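Long-range contacts in thermostable carboxypeptidase 1 (Pyrococcus furiosus, PDB 1KA2), which removes amino acids one at a time from the C-terminus of peptides with broad specificity, as a cobalt-dependent metallocarboxypeptidase working as a homodimer: residues I251-E256 / L265-E270; F271-Y276 / I297-S302. One frame throughout, in Å; residues are numbered along the deposited sequence.

Interaction 1: residues I251-E256 / L265-E270; sequences ITTRYE and LSTVHE. With MG (magnesium ion), chain B.
Ile251 and Thr253 face the helical segment 265-270 from a strand that runs antiparallel to it, the two short axes at 166° and 7.9 Å apart at their closest. This is the strand beside the HEXXH helix of an M32 metallopeptidase: Ile251 and Thr252 end the DXRXT motif, while His269 and Glu270 open HEXXH. The side chains of Ile251 and Glu270 lie alongside each other, pointing opposite ways, CB to CB at 3.8 Å, with Ile251 CG2 close to the Glu270 carbonyl. The other branch of Ile251, CG1, stands between backbone N and carbonyl carbon (chi1 71°), and from there CD1 reaches along the helix to Thr267, lying 4.1 Å from its CG2. Between them the two branches of Ile251 span one turn of the helix, from Thr267 to Glu270.

Two residues on, Thr253 meets Thr267 through hydroxyls, OG1 to OG1 at 3.3 Å. Both hydroxyls are hydrogen-bonded to Thr263, one turn back on the helix: Thr267 OG1 bonds to its carbonyl and Thr253 OG1 to its hydroxyl, so the three threonines gather where the strand ends. Between these two patches, Thr252 turns its CB away but its carbonyl O packs against Glu270 CG, while its OG1 bonds to Ser236.

Glu270, predicted to be the proton donor/acceptor, starts toward the strand and then bends at chi2 (-44°), which swings its carboxylate back to the metal side. There Thr241 OG1 bonds to OE1 and gives the carboxylate a second hold. His269 binds magnesium through NE2 at 2.3 Å, while Glu306 OE1 is hydrogen-bonded to its ND1. Water 1, itself a magnesium ligand, donates a hydrogen bond of 2.6 Å to Glu270 OE2.

Interaction 2: residues F271-Y276 / I297-S302; sequences FGHALY and IHESQS. With MG (magnesium ion), chain B.
His273 reaches across to helical segment 297-302 where the two short axes pass 7.5 Å apart at 120°. Its CB lies 3.8 Å from His298 ND1, and CG, set opposite the carbonyl carbon (chi1 -77°), brings the ring's edge to His298 and one face to Ser302. ND1 donates to His298 ND1 at 2.9 Å, nearly in the plane of its own ring but tilted from that of the acceptor. CD2 lies under Ser302 CB, which sits over the ring face in a CH-pi contact. CE1 passes close to Glu299 OE2, and NE2, the tip, binds magnesium at 2.1 Å. In this way the second histidine of HEXXH and Glu299 of the HES/GQ motif share one metal, with ring and carboxylate nearly coplanar. Ser302 OG also bonds to Glu299 OE2, meeting it from above the carboxylate plane. Tyr276 places CD2 over the centre of the His298 ring, while Glu277 holds His298 NE2. A leucine replacing His298 would probably leave His273 ND1 without its acceptor and the metal-bound ring freer to turn. At Gly272, even a CB would clash with Gln301 O; water 4 donates to Gly272 O and, at 2.8 Å, to Gln301 OE1, which is also hydrogen-bonded to His465 NE2.

In the fold
Coming from the N terminus, the chain runs through strand 248-253, the central strand of a small three-stranded sheet, and then a short connection leads into helix 261-278. Interaction 1 closes this tight loop by laying the first half of the helix along the strand. The second half carries straight on into interaction 2, which closes a wider loop when helix 295-309 comes back across it. The two loops follow in series, neither nested nor crossed, with helix 261-278 as their common member. They meet at Ala274, whose CB packs on Ile251, and at the magnesium, where one protein ligand from interaction 1 joins two from interaction 2. Sheet, HEXXH helix and helix 295-309 are thereby tied together.

Interaction 1: residues I251-E256 / L265-E270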
loop_
_atom_site.group_PDB
_atom_site.type_symbol
_atom_site.label_atom_id
_atom_site.label_comp_id
_atom_site.label_asym_id
_atom_site.label_seq_id
_atom_site.Cartn_x
_atom_site.Cartn_y
_atom_site.Cartn_z
ATOM N N ILE A 251 4.135 -5.302 -11.080
ATOM C CA ILE A 251 3.219 -5.770 -12.112
ATOM C C ILE A 251 2.361 -6.891 -11.542
ATOM O O ILE A 251 2.721 -7.531 -10.552
ATOM C CB ILE A 251 3.964 -6.341 -13.371
ATOM C CG1 ILE A 251 4.619 -7.681 -13.039
ATOM C CG2 ILE A 251 5.023 -5.356 -13.866
ATOM C CD1 ILE A 251 5.259 -8.360 -14.233
ATOM N N THR A 252 1.214 -7.121 -12.166
ATOM C CA THR A 252 0.337 -8.193 -11.739
ATOM C C THR A 252 -0.120 -8.938 -12.982
ATOM O O THR A 252 0.035 -8.458 -14.105
ATOM C CB THR A 252 -0.921 -7.668 -11.014
ATOM O OG1 THR A 252 -1.753 -6.970 -11.945
ATOM C CG2 THR A 252 -0.539 -6.724 -9.898
ATOM N N THR A 253 -0.660 -10.127 -12.783
ATOM C CA THR A 253 -1.185 -10.903 -13.889
ATOM C C THR A 253 -2.382 -11.570 -13.278
ATOM O O THR A 253 -2.768 -11.247 -12.153
ATOM C CB THR A 253 -0.205 -11.987 -14.370
ATOM O OG1 THR A 253 -0.745 -12.628 -15.538
ATOM C CG2 THR A 253 0.017 -13.039 -13.283
ATOM N N ARG A 254 -2.989 -12.483 -14.009
ATOM C CA ARG A 254 -4.111 -13.203 -13.456
ATOM C C ARG A 254 -4.020 -14.598 -14.006
ATOM O O ARG A 254 -3.404 -14.820 -15.048
ATOM C CB ARG A 254 -5.449 -12.569 -13.841
ATOM C CG ARG A 254 -5.787 -12.636 -15.299
ATOM C CD ARG A 254 -7.206 -12.167 -15.509
ATOM N NE ARG A 254 -7.455 -11.852 -16.909
ATOM C CZ ARG A 254 -8.044 -10.737 -17.326
ATOM N NH1 ARG A 254 -8.445 -9.826 -16.448
ATOM N NH2 ARG A 254 -8.233 -10.534 -18.627
ATOM N N TYR A 255 -4.616 -15.536 -13.288
ATOM C CA TYR A 255 -4.615 -16.919 -13.692
ATOM C C TYR A 255 -6.052 -17.370 -13.922
ATOM O O TYR A 255 -6.741 -17.738 -12.985
ATOM C CB TYR A 255 -3.941 -17.761 -12.607
ATOM C CG TYR A 255 -2.491 -17.370 -12.363
ATOM C CD1 TYR A 255 -2.134 -16.541 -11.300
ATOM C CD2 TYR A 255 -1.479 -17.811 -13.213
ATOM C CE1 TYR A 255 -0.801 -16.163 -11.089
ATOM C CE2 TYR A 255 -0.147 -17.437 -13.012
ATOM C CZ TYR A 255 0.184 -16.615 -11.949
ATOM O OH TYR A 255 1.501 -16.256 -11.750
ATOM N N GLU A 256 -6.499 -17.303 -15.178
ATOM C CA GLU A 256 -7.853 -17.702 -15.562
ATOM C C GLU A 256 -8.134 -19.154 -15.206
ATOM O O GLU A 256 -9.279 -19.525 -14.960
ATOM C CB GLU A 256 -8.073 -17.545 -17.074
ATOM C CG GLU A 256 -8.135 -16.121 -17.606
ATOM C CD GLU A 256 -6.769 -15.533 -17.833
ATOM O OE1 GLU A 256 -5.774 -16.265 -17.646
ATOM O OE2 GLU A 256 -6.688 -14.345 -18.202
ATOM N N LEU A 265 1.731 -14.299 -21.747
ATOM C CA LEU A 265 1.948 -13.097 -22.553
ATOM C C LEU A 265 1.566 -11.834 -21.805
ATOM O O LEU A 265 2.152 -10.774 -22.015
ATOM C CB LEU A 265 1.180 -13.195 -23.869
ATOM C CG LEU A 265 1.792 -14.225 -24.827
ATOM C CD1 LEU A 265 0.861 -14.467 -25.996
ATOM C CD2 LEU A 265 3.150 -13.742 -25.294
ATOM N N SER A 266 0.573 -11.956 -20.934
ATOM C CA SER A 266 0.123 -10.834 -20.131
ATOM C C SER A 266 1.233 -10.407 -19.170
ATOM O O SER A 266 1.470 -9.211 -18.974
ATOM C CB SER A 266 -1.121 -11.232 -19.344
ATOM O OG SER A 266 -1.384 -10.279 -18.352
ATOM N N THR A 267 1.910 -11.385 -18.566
ATOM C CA THR A 267 2.995 -11.084 -17.634
ATOM C C THR A 267 4.147 -10.412 -18.402
ATOM O O THR A 267 4.730 -9.414 -17.949
ATOM C CB THR A 267 3.512 -12.371 -16.939
ATOM O OG1 THR A 267 2.426 -13.029 -16.266
ATOM C CG2 THR A 267 4.576 -12.029 -15.906
ATOM N N VAL A 268 4.447 -10.966 -19.576
ATOM C CA VAL A 268 5.504 -10.450 -20.442
ATOM C C VAL A 268 5.134 -9.030 -20.862
ATOM O O VAL A 268 5.963 -8.114 -20.808
ATOM C CB VAL A 268 5.667 -11.342 -21.689
ATOM C CG1 VAL A 268 6.824 -10.845 -22.554
ATOM C CG2 VAL A 268 5.904 -12.772 -21.264
ATOM N N HIS A 269 3.879 -8.854 -21.268
ATOM C CA HIS A 269 3.370 -7.537 -21.676
ATOM C C HIS A 269 3.673 -6.546 -20.556
ATOM O O HIS A 269 4.352 -5.545 -20.768
ATOM C CB HIS A 269 1.852 -7.598 -21.904
ATOM C CG HIS A 269 1.242 -6.292 -22.322
ATOM N ND1 HIS A 269 1.202 -5.876 -23.636
ATOM C CD2 HIS A 269 0.625 -5.322 -21.602
ATOM C CE1 HIS A 269 0.582 -4.710 -23.709
ATOM N NE2 HIS A 269 0.221 -4.351 -22.488
ATOM N N GLU A 270 3.180 -6.830 -19.352
ATOM C CA GLU A 270 3.427 -5.934 -18.231
ATOM C C GLU A 270 4.919 -5.781 -17.940
ATOM O O GLU A 270 5.364 -4.709 -17.555
ATOM C CB GLU A 270 2.684 -6.408 -16.976
ATOM C CG GLU A 270 1.141 -6.414 -17.096
ATOM C CD GLU A 270 0.559 -5.154 -17.753
ATOM O OE1 GLU A 270 0.946 -4.024 -17.378
ATOM O OE2 GLU A 270 -0.302 -5.307 -18.640
HETATM MG MG MG B . -0.205 -2.272 -21.541
HETATM O O HOH W 1 -1.030 -3.051 -19.662
HETATM O O HOH W 2 -1.305 -0.504 -20.952
HETATM O O HOH W 3 -2.141 -2.674 -22.572
#

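Interaction 2: residues F271-Y276 / I297-S302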
loop_
_atom_site.group_PDB
_atom_site.type_symbol
_atom_site.label_atom_id
_atom_site.label_comp_id
_atom_site.label_asym_id
_atom_site.label_seq_id
_atom_site.Cartn_x
_atom_site.Cartn_y
_atom_site.Cartn_z
ATOM N N PHE A 271 5.700 -6.843 -18.117
ATOM C CA PHE A 271 7.138 -6.729 -17.878
ATOM C C PHE A 271 7.703 -5.614 -18.760
ATOM O O PHE A 271 8.572 -4.838 -18.332
ATOM C CB PHE A 271 7.857 -8.044 -18.213
ATOM C CG PHE A 271 9.352 -7.901 -18.325
ATOM C CD1 PHE A 271 10.149 -7.844 -17.186
ATOM C CD2 PHE A 271 9.954 -7.751 -19.574
ATOM C CE1 PHE A 271 11.527 -7.634 -17.284
ATOM C CE2 PHE A 271 11.330 -7.541 -19.687
ATOM C CZ PHE A 271 12.120 -7.480 -18.535
ATOM N N GLY A 272 7.208 -5.542 -19.995
ATOM C CA GLY A 272 7.676 -4.528 -20.927
ATOM C C GLY A 272 7.447 -3.122 -20.415
ATOM O O GLY A 272 8.271 -2.227 -20.620
ATOM N N HIS A 273 6.307 -2.922 -19.759
ATOM C CA HIS A 273 5.978 -1.629 -19.184
ATOM C C HIS A 273 6.942 -1.337 -18.043
ATOM O O HIS A 273 7.489 -0.238 -17.934
ATOM C CB HIS A 273 4.559 -1.633 -18.603
ATOM C CG HIS A 273 3.471 -1.533 -19.621
ATOM N ND1 HIS A 273 3.333 -0.448 -20.462
ATOM C CD2 HIS A 273 2.432 -2.355 -19.896
ATOM C CE1 HIS A 273 2.258 -0.607 -21.210
ATOM N NE2 HIS A 273 1.694 -1.756 -20.885
ATOM N N ALA A 274 7.132 -2.344 -17.197
ATOM C CA ALA A 274 7.982 -2.234 -16.010
ATOM C C ALA A 274 9.453 -1.935 -16.291
ATOM O O ALA A 274 10.023 -1.012 -15.698
ATOM C CB ALA A 274 7.854 -3.507 -15.173
ATOM N N LEU A 275 10.067 -2.707 -17.191
ATOM C CA LEU A 275 11.482 -2.519 -17.534
ATOM C C LEU A 275 11.703 -1.054 -17.858
ATOM O O LEU A 275 12.684 -0.438 -17.432
ATOM C CB LEU A 275 11.871 -3.381 -18.744
ATOM C CG LEU A 275 13.330 -3.243 -19.218
ATOM C CD1 LEU A 275 14.256 -3.856 -18.178
ATOM C CD2 LEU A 275 13.524 -3.939 -20.547
ATOM N N TYR A 276 10.762 -0.502 -18.607
ATOM C CA TYR A 276 10.790 0.896 -19.005
ATOM C C TYR A 276 10.923 1.818 -17.782
ATOM O O TYR A 276 11.799 2.687 -17.718
ATOM C CB TYR A 276 9.503 1.195 -19.771
ATOM C CG TYR A 276 9.394 2.559 -20.404
ATOM C CD1 TYR A 276 10.373 3.541 -20.225
ATOM C CD2 TYR A 276 8.309 2.855 -21.223
ATOM C CE1 TYR A 276 10.264 4.790 -20.863
ATOM C CE2 TYR A 276 8.189 4.078 -21.856
ATOM C CZ TYR A 276 9.157 5.045 -21.682
ATOM O OH TYR A 276 8.984 6.258 -22.331
ATOM N N ILE A 297 4.237 5.391 -26.241
ATOM C CA ILE A 297 5.603 4.884 -26.116
ATOM C C ILE A 297 5.579 3.713 -25.126
ATOM O O ILE A 297 6.302 2.731 -25.297
ATOM C CB ILE A 297 6.587 5.976 -25.614
ATOM C CG1 ILE A 297 6.534 7.181 -26.560
ATOM C CG2 ILE A 297 8.019 5.416 -25.554
ATOM C CD1 ILE A 297 6.896 6.851 -27.990
ATOM N N HIS A 298 4.743 3.808 -24.088
ATOM C CA HIS A 298 4.679 2.723 -23.107
ATOM C C HIS A 298 4.189 1.443 -23.765
ATOM O O HIS A 298 4.741 0.376 -23.537
ATOM C CB HIS A 298 3.776 3.088 -21.924
ATOM C CG HIS A 298 4.491 3.079 -20.605
ATOM N ND1 HIS A 298 4.926 1.920 -20.000
ATOM C CD2 HIS A 298 4.867 4.094 -19.788
ATOM C CE1 HIS A 298 5.538 2.220 -18.866
ATOM N NE2 HIS A 298 5.517 3.531 -18.717
ATOM N N GLU A 299 3.165 1.546 -24.602
ATOM C CA GLU A 299 2.659 0.367 -25.289
ATOM C C GLU A 299 3.627 -0.146 -26.358
ATOM O O GLU A 299 3.480 -1.264 -26.844
ATOM C CB GLU A 299 1.280 0.660 -25.884
ATOM C CG GLU A 299 0.171 0.592 -24.830
ATOM C CD GLU A 299 -0.164 -0.830 -24.419
ATOM O OE1 GLU A 299 -0.896 -1.533 -25.126
ATOM O OE2 GLU A 299 0.306 -1.297 -23.380
ATOM N N SER A 300 4.611 0.659 -26.738
ATOM C CA SER A 300 5.581 0.162 -27.715
ATOM C C SER A 300 6.514 -0.806 -26.977
ATOM O O SER A 300 7.076 -1.725 -27.567
ATOM C CB SER A 300 6.399 1.310 -28.334
ATOM O OG SER A 300 7.310 1.870 -27.406
ATOM N N GLN A 301 6.665 -0.599 -25.672
ATOM C CA GLN A 301 7.534 -1.448 -24.866
ATOM C C GLN A 301 6.830 -2.732 -24.475
ATOM O O GLN A 301 7.396 -3.821 -24.608
ATOM C CB GLN A 301 7.994 -0.690 -23.623
ATOM C CG GLN A 301 8.799 0.535 -23.979
ATOM C CD GLN A 301 9.977 0.193 -24.877
ATOM O OE1 GLN A 301 10.928 -0.461 -24.450
ATOM N NE2 GLN A 301 9.905 0.618 -26.134
ATOM N N SER A 302 5.593 -2.611 -24.003
ATOM C CA SER A 302 4.834 -3.788 -23.606
ATOM C C SER A 302 4.612 -4.711 -24.806
ATOM O O SER A 302 4.736 -5.926 -24.684
ATOM C CB SER A 302 3.480 -3.382 -23.012
ATOM O OG SER A 302 2.678 -2.691 -23.960
HETATM MG MG MG B . -0.205 -2.272 -21.541
HETATM O O HOH W 4 10.595 -2.391 -22.409
HETATM O O HOH W 1 -1.030 -3.051 -19.662
HETATM O O HOH W 2 -1.305 -0.504 -20.952
HETATM O O HOH W 3 -2.141 -2.674 -22.572
#